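Local coordinates for acyl-CoA Binding Protein (Moniliophthora perniciosa, PDB 3FP5), which probably binds long-chain fatty acyl-CoA esters and holds them as an intracellular pool for fatty acid metabolism, at residues K10-E13 with I14-L18; Q31-F34 with Y35-F38; K73-A76 with Y77-V81. All coordinates share one frame; numbering follows the deposited sequence.

Contact 1: K10-E13 with I14-L18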
# COMPACT_ATOMS: atom_id res chain seq x y z
N LYS A 10 7.26 -2.89 7.57
CA LYS A 10 8.25 -3.47 6.66
C LYS A 10 7.77 -3.37 5.20
O LYS A 10 8.54 -3.00 4.30
CB LYS A 10 8.55 -4.92 7.05
CG LYS A 10 9.63 -5.63 6.20
CD LYS A 10 10.95 -4.83 6.12
CE LYS A 10 11.62 -4.72 7.48
NZ LYS A 10 12.97 -4.08 7.43
N ALA A 11 6.51 -3.68 4.96
CA ALA A 11 5.93 -3.56 3.63
C ALA A 11 6.05 -2.13 3.09
O ALA A 11 6.39 -1.93 1.92
CB ALA A 11 4.46 -4.02 3.62
N VAL A 12 5.75 -1.14 3.93
CA VAL A 12 5.85 0.27 3.55
C VAL A 12 7.30 0.61 3.15
O VAL A 12 7.53 1.26 2.13
CB VAL A 12 5.40 1.18 4.70
CG1 VAL A 12 5.77 2.64 4.44
CG2 VAL A 12 3.89 1.03 4.91
N GLU A 13 8.26 0.18 3.95
CA GLU A 13 9.66 0.41 3.65
C GLU A 13 10.02 -0.15 2.28
O GLU A 13 10.72 0.48 1.50
CB GLU A 13 10.55 -0.22 4.72
CG GLU A 13 12.02 -0.05 4.45
CD GLU A 13 12.88 -0.78 5.46
OE1 GLU A 13 12.31 -1.46 6.36
OE2 GLU A 13 14.12 -0.65 5.36
N ILE A 14 9.52 -1.36 2.00
CA ILE A 14 9.79 -2.01 0.72
C ILE A 14 9.14 -1.23 -0.44
O ILE A 14 9.79 -0.93 -1.43
CB ILE A 14 9.33 -3.48 0.73
CG1 ILE A 14 10.26 -4.30 1.64
CG2 ILE A 14 9.30 -4.06 -0.68
CD1 ILE A 14 9.70 -5.65 2.01
N VAL A 15 7.86 -0.91 -0.29
CA VAL A 15 7.15 -0.17 -1.32
C VAL A 15 7.85 1.16 -1.62
O VAL A 15 8.05 1.51 -2.79
CB VAL A 15 5.68 0.07 -0.92
CG1 VAL A 15 5.05 1.09 -1.85
CG2 VAL A 15 4.91 -1.26 -0.96
N GLN A 16 8.24 1.87 -0.57
CA GLN A 16 8.94 3.15 -0.74
C GLN A 16 10.28 2.98 -1.44
O GLN A 16 10.80 3.93 -2.04
CB GLN A 16 9.14 3.85 0.60
CG GLN A 16 7.87 4.40 1.20
CD GLN A 16 8.07 4.85 2.64
OE1 GLN A 16 9.05 4.48 3.29
NE2 GLN A 16 7.13 5.65 3.14
N SER A 17 10.83 1.77 -1.36
CA SER A 17 12.16 1.46 -1.86
C SER A 17 12.19 1.20 -3.36
O SER A 17 13.24 1.34 -4.00
CB SER A 17 12.71 0.22 -1.12
OG SER A 17 12.46 -1.00 -1.84
N LEU A 18 11.05 0.83 -3.91
CA LEU A 18 10.95 0.45 -5.32
C LEU A 18 11.16 1.64 -6.26
O LEU A 18 10.53 2.69 -6.09
CB LEU A 18 9.59 -0.20 -5.61
CG LEU A 18 9.17 -1.40 -4.74
CD1 LEU A 18 7.74 -1.84 -5.04
CD2 LEU A 18 10.14 -2.56 -4.91
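K10 and I14 meet one turn apart on helix 5-17, the first helix of the acyl-CoA-binding helical bundle. The packed side is carried by A11, V12, I14 and V15. With its CG1 beside the backbone N (chi1 -71°), I14 sends that branch back against the K10 carbonyl, CG1 3.4 Å from K10 O, while CD1 reaches the lysine's CG at 4.2 Å. A branched aliphatic residue suits this place because it packs against the apolar parts of Y99 and I103 of helix 94-105. A11 and V15 are small enough to let Y80 of helix 73-91 come close, and they share a straight backbone bond, V15 N to A11 O at 2.8 Å. V12 packs on Y80 and F38.

The other side is polar and largely exposed. Q16 extends toward it, its amide NE2 lying along V12 CG1 at 3.5 Å on the border. The chain of K10, bent at chi2 and chi3, curls so that NZ meets E13 OE1 at 2.9 Å, a salt bridge on the syn side of the carboxylate but 31° out of its plane. With an alanine here the ammonium group is gone, and E13 OE1 is likely to lose its cationic mate while I14 CD1 loses part of its cover.

I14 O takes two donors from a single residue: S17 N, and S17 OG, which sits 2.7 Å from I14 O, in the carbonyl plane on a lone pair.

Contact 2: Q31-F34 with Y35-F38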
# COMPACT_ATOMS: atom_id res chain seq x y z
N GLN A 31 -0.69 1.40 -7.01
CA GLN A 31 -0.14 2.47 -6.19
C GLN A 31 -1.26 3.22 -5.46
O GLN A 31 -1.11 3.60 -4.30
CB GLN A 31 0.70 3.43 -7.03
CG GLN A 31 2.02 2.84 -7.51
CD GLN A 31 3.05 2.70 -6.40
OE1 GLN A 31 2.77 2.98 -5.23
NE2 GLN A 31 4.26 2.27 -6.76
N LEU A 32 -2.39 3.41 -6.14
CA LEU A 32 -3.56 3.99 -5.48
C LEU A 32 -4.04 3.08 -4.35
O LEU A 32 -4.47 3.55 -3.30
CB LEU A 32 -4.67 4.23 -6.50
CG LEU A 32 -4.47 5.49 -7.34
CD1 LEU A 32 -5.48 5.54 -8.47
CD2 LEU A 32 -4.57 6.75 -6.48
N TYR A 33 -3.96 1.77 -4.58
CA TYR A 33 -4.38 0.80 -3.58
C TYR A 33 -3.47 0.88 -2.35
O TYR A 33 -3.93 0.92 -1.20
CB TYR A 33 -4.35 -0.60 -4.20
CG TYR A 33 -4.96 -1.70 -3.36
CD1 TYR A 33 -6.21 -2.23 -3.67
CD2 TYR A 33 -4.26 -2.23 -2.28
CE1 TYR A 33 -6.76 -3.27 -2.91
CE2 TYR A 33 -4.80 -3.25 -1.52
CZ TYR A 33 -6.05 -3.77 -1.84
OH TYR A 33 -6.56 -4.80 -1.07
N PHE A 34 -2.16 0.92 -2.59
CA PHE A 34 -1.21 1.12 -1.51
C PHE A 34 -1.47 2.45 -0.79
O PHE A 34 -1.41 2.51 0.44
CB PHE A 34 0.23 1.12 -2.03
CG PHE A 34 0.79 -0.26 -2.31
CD1 PHE A 34 0.72 -1.27 -1.36
CD2 PHE A 34 1.43 -0.52 -3.52
CE1 PHE A 34 1.26 -2.53 -1.62
CE2 PHE A 34 1.97 -1.78 -3.78
CZ PHE A 34 1.88 -2.78 -2.83
N TYR A 35 -1.75 3.50 -1.56
CA TYR A 35 -1.96 4.82 -0.97
C TYR A 35 -3.13 4.80 0.00
O TYR A 35 -3.02 5.26 1.14
CB TYR A 35 -2.23 5.89 -2.04
CG TYR A 35 -2.48 7.26 -1.42
CD1 TYR A 35 -1.43 8.04 -0.98
CD2 TYR A 35 -3.78 7.73 -1.22
CE1 TYR A 35 -1.65 9.28 -0.40
CE2 TYR A 35 -4.01 8.97 -0.63
CZ TYR A 35 -2.94 9.74 -0.23
OH TYR A 35 -3.15 10.96 0.36
N LYS A 36 -4.26 4.26 -0.46
CA LYS A 36 -5.48 4.36 0.31
C LYS A 36 -5.33 3.60 1.63
O LYS A 36 -5.74 4.09 2.69
CB LYS A 36 -6.72 3.91 -0.49
CG LYS A 36 -6.88 2.41 -0.69
CD LYS A 36 -7.91 2.12 -1.78
CE LYS A 36 -8.16 0.62 -1.92
NZ LYS A 36 -8.96 0.29 -3.13
N TYR A 37 -4.70 2.43 1.58
CA TYR A 37 -4.52 1.66 2.82
C TYR A 37 -3.38 2.20 3.68
O TYR A 37 -3.41 2.07 4.91
CB TYR A 37 -4.40 0.16 2.55
CG TYR A 37 -5.74 -0.45 2.21
CD1 TYR A 37 -6.80 -0.39 3.12
CD2 TYR A 37 -5.97 -1.04 0.97
CE1 TYR A 37 -8.03 -0.93 2.82
CE2 TYR A 37 -7.21 -1.57 0.65
CZ TYR A 37 -8.24 -1.51 1.59
OH TYR A 37 -9.48 -2.03 1.30
N PHE A 38 -2.38 2.82 3.05
CA PHE A 38 -1.36 3.50 3.83
C PHE A 38 -1.97 4.61 4.70
O PHE A 38 -1.71 4.67 5.90
CB PHE A 38 -0.24 4.07 2.96
CG PHE A 38 0.74 4.89 3.74
CD1 PHE A 38 1.77 4.28 4.44
CD2 PHE A 38 0.63 6.27 3.79
CE1 PHE A 38 2.68 5.03 5.17
CE2 PHE A 38 1.53 7.03 4.53
CZ PHE A 38 2.55 6.42 5.22
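Y33 and Y37 start from different first torsions: Y33 CG is anti to its own N (chi1 -171°), whereas Y37 CG is anti to the carbonyl carbon (chi1 -75°), and over one helical turn this draws the two rings together. Y37 presents an edge to a face of Y33, a T-shaped pair with centroids 5.0 Å apart and planes at 61°. The touching edge is CD2 and CE2 of Y37; CE2 stands over the rim of the Y33 ring rather than its centre, 3.5 Å from Y33 CZ. The aromatic C-H edge of one tyrosine thus meets the pi cloud of the other, which K83 of helix 73-91 also uses in a cation-pi contact.

K36 has its CG in the crowded position between backbone N and carbonyl carbon. CG therefore lies 3.3 Å from Y33 O, and the extended chain carries on past the Y33 ring at a slant, NZ coming to 3.8 Å from Y33 CD1. The aliphatic part of a lysine suits such a path, and its flank also touches V68 and A64.

All this lies on helix 28-42 of the acyl-CoA-binding fold, with Y33 and Y37 turned to K79 of helix 73-91. F34 and F38, bulky and apolar, fill another side: F34 meets V15 and the ring of Y80, and F38 meets F8 and V12. Regular i to i+4 bonds run beneath them, among them Y35 N to Q31 O at 2.8 Å and F38 N to F34 O at 2.8 Å. Y35 instead turns to K61 of helix 56-66.

Contact 3: K73-A76 with Y77-V81. With ZN (zinc ion), chain B.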
# COMPACT_ATOMS: atom_id res chain seq x y z
N LYS A 73 -7.62 -0.05 11.24
CA LYS A 73 -6.19 -0.04 10.94
C LYS A 73 -5.70 -1.45 10.67
O LYS A 73 -4.88 -1.67 9.77
CB LYS A 73 -5.36 0.61 12.04
CG LYS A 73 -5.56 2.12 12.12
CD LYS A 73 -4.55 2.78 13.04
CE LYS A 73 -4.81 4.27 13.14
NZ LYS A 73 -4.00 4.89 14.23
N GLU A 74 -6.19 -2.43 11.42
CA GLU A 74 -5.68 -3.78 11.21
C GLU A 74 -6.04 -4.35 9.84
O GLU A 74 -5.21 -5.01 9.21
CB GLU A 74 -6.10 -4.74 12.30
CG GLU A 74 -5.32 -6.04 12.13
CD GLU A 74 -5.44 -6.96 13.29
OE1 GLU A 74 -6.21 -6.66 14.23
OE2 GLU A 74 -4.72 -7.97 13.27
N VAL A 75 -7.25 -4.09 9.36
CA VAL A 75 -7.58 -4.52 8.01
C VAL A 75 -6.71 -3.78 6.99
O VAL A 75 -6.23 -4.37 6.01
CB VAL A 75 -9.08 -4.37 7.73
CG1 VAL A 75 -9.36 -4.61 6.25
CG2 VAL A 75 -9.87 -5.36 8.61
N ALA A 76 -6.47 -2.50 7.24
CA ALA A 76 -5.60 -1.70 6.38
C ALA A 76 -4.19 -2.31 6.33
O ALA A 76 -3.63 -2.45 5.24
CB ALA A 76 -5.54 -0.25 6.86
N TYR A 77 -3.65 -2.66 7.50
CA TYR A 77 -2.36 -3.37 7.56
C TYR A 77 -2.38 -4.61 6.68
O TYR A 77 -1.47 -4.84 5.89
CB TYR A 77 -2.06 -3.87 8.98
CG TYR A 77 -1.77 -2.81 10.02
CD1 TYR A 77 -1.40 -1.52 9.66
CD2 TYR A 77 -1.84 -3.13 11.37
CE1 TYR A 77 -1.13 -0.56 10.63
CE2 TYR A 77 -1.58 -2.18 12.34
CZ TYR A 77 -1.22 -0.90 11.97
OH TYR A 77 -0.95 0.04 12.95
N GLN A 78 -3.43 -5.41 6.84
CA GLN A 78 -3.54 -6.69 6.15
C GLN A 78 -3.63 -6.51 4.64
O GLN A 78 -2.90 -7.16 3.88
CB GLN A 78 -4.76 -7.45 6.66
CG GLN A 78 -4.93 -8.79 5.98
CD GLN A 78 -6.25 -9.43 6.30
OE1 GLN A 78 -7.17 -8.78 6.80
NE2 GLN A 78 -6.36 -10.73 6.02
N LYS A 79 -4.51 -5.62 4.20
CA LYS A 79 -4.71 -5.37 2.78
C LYS A 79 -3.44 -4.84 2.11
O LYS A 79 -3.11 -5.22 0.98
CB LYS A 79 -5.87 -4.39 2.58
CG LYS A 79 -7.22 -4.97 2.95
CD LYS A 79 -7.45 -6.27 2.20
CE LYS A 79 -8.85 -6.83 2.45
NZ LYS A 79 -9.03 -8.16 1.81
N TYR A 80 -2.73 -3.95 2.80
CA TYR A 80 -1.51 -3.36 2.27
C TYR A 80 -0.43 -4.44 2.11
O TYR A 80 0.16 -4.61 1.02
CB TYR A 80 -1.02 -2.24 3.21
CG TYR A 80 0.11 -1.41 2.66
CD1 TYR A 80 -0.11 -0.11 2.17
CD2 TYR A 80 1.41 -1.91 2.62
CE1 TYR A 80 0.95 0.65 1.65
CE2 TYR A 80 2.46 -1.15 2.11
CZ TYR A 80 2.23 0.11 1.63
OH TYR A 80 3.30 0.83 1.12
N VAL A 81 -0.19 -5.19 3.18
CA VAL A 81 0.82 -6.26 3.14
C VAL A 81 0.47 -7.29 2.06
O VAL A 81 1.32 -7.68 1.24
CB VAL A 81 0.98 -6.94 4.51
CG1 VAL A 81 1.84 -8.23 4.38
CG2 VAL A 81 1.59 -5.96 5.52
ZN ZN B . -4.90 -8.96 15.08
O HOH W 1 -3.72 -7.20 14.95
O HOH W 2 -6.46 -10.42 14.59
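Y77 folds its ring back over the turn before it, so that K73 O sits above one ring face, 3.3 Å from Y77 CG. The first torsion makes this possible: CG lies beside the backbone N (chi1 -68°), on the side of the preceding turn. The same oxygen accepts Y77 N at 2.8 Å in a nearly straight bond, N-H...O 167°, and thus meets both the amide and the ring of one residue. A turn-to-turn apolar contact forms where V75 and K79 lie side by side, V75 CG1 3.9 Å from K79 CG; the methylenes of the lysine serve as well as an aliphatic side chain here.

On another side E74 binds zinc. Its extended chain places OE2 2.1 Å from the zinc ion, with OE1 standing back at 2.8 Å. Water 1 lies at 2.1 Å from the metal and water 2 at 2.2 Å, and H2 completes the site.

The segments form the first turns of helix 73-91, one of the long helices of the acyl-CoA-binding bundle. A glutamate suits this end, where the amino-terminal dipole would probably favour its negative charge. Farther out, M3 N hydrogen-bonds E74 OE2 and helps to set the carboxylate, while S72 OG bonds V75 N at the start of the helix. Q78 NE2 is held by E82 OE2.

The ring of Y77 also meets F8 and touches A41, beside which A76 is small enough to fit. The Y80 ring passes edge-to-face against F8, and its hydroxyl hydrogen-bonds a bound MES molecule, probably from the crystallisation liquor.

In the fold
The three contacts lie on three helices, with Y80 of contact 3 reaching both other contacts. Contact 1 touches contact 3 there, with V15 CB 3.2 Å from Y80 OH, although their centres are about 14 Å apart. Contacts 2 and 3 have centres about 10 Å apart; F34 O approaches Y80 CE1 at 3.2 Å, and Y37 CE2 approaches K79 CB at 3.7 Å. Contacts 1 and 2, centres about 12 Å apart, join through V15 CG2 and F34 CZ at 3.9 Å. The side chains of Q16, F38 and Y80 lie about 4, 4 and 3 Å from bound MES, which probably comes from the crystallisation liquor but may mark a ligand pocket. The zinc ion belongs to contact 3 alone, through E74.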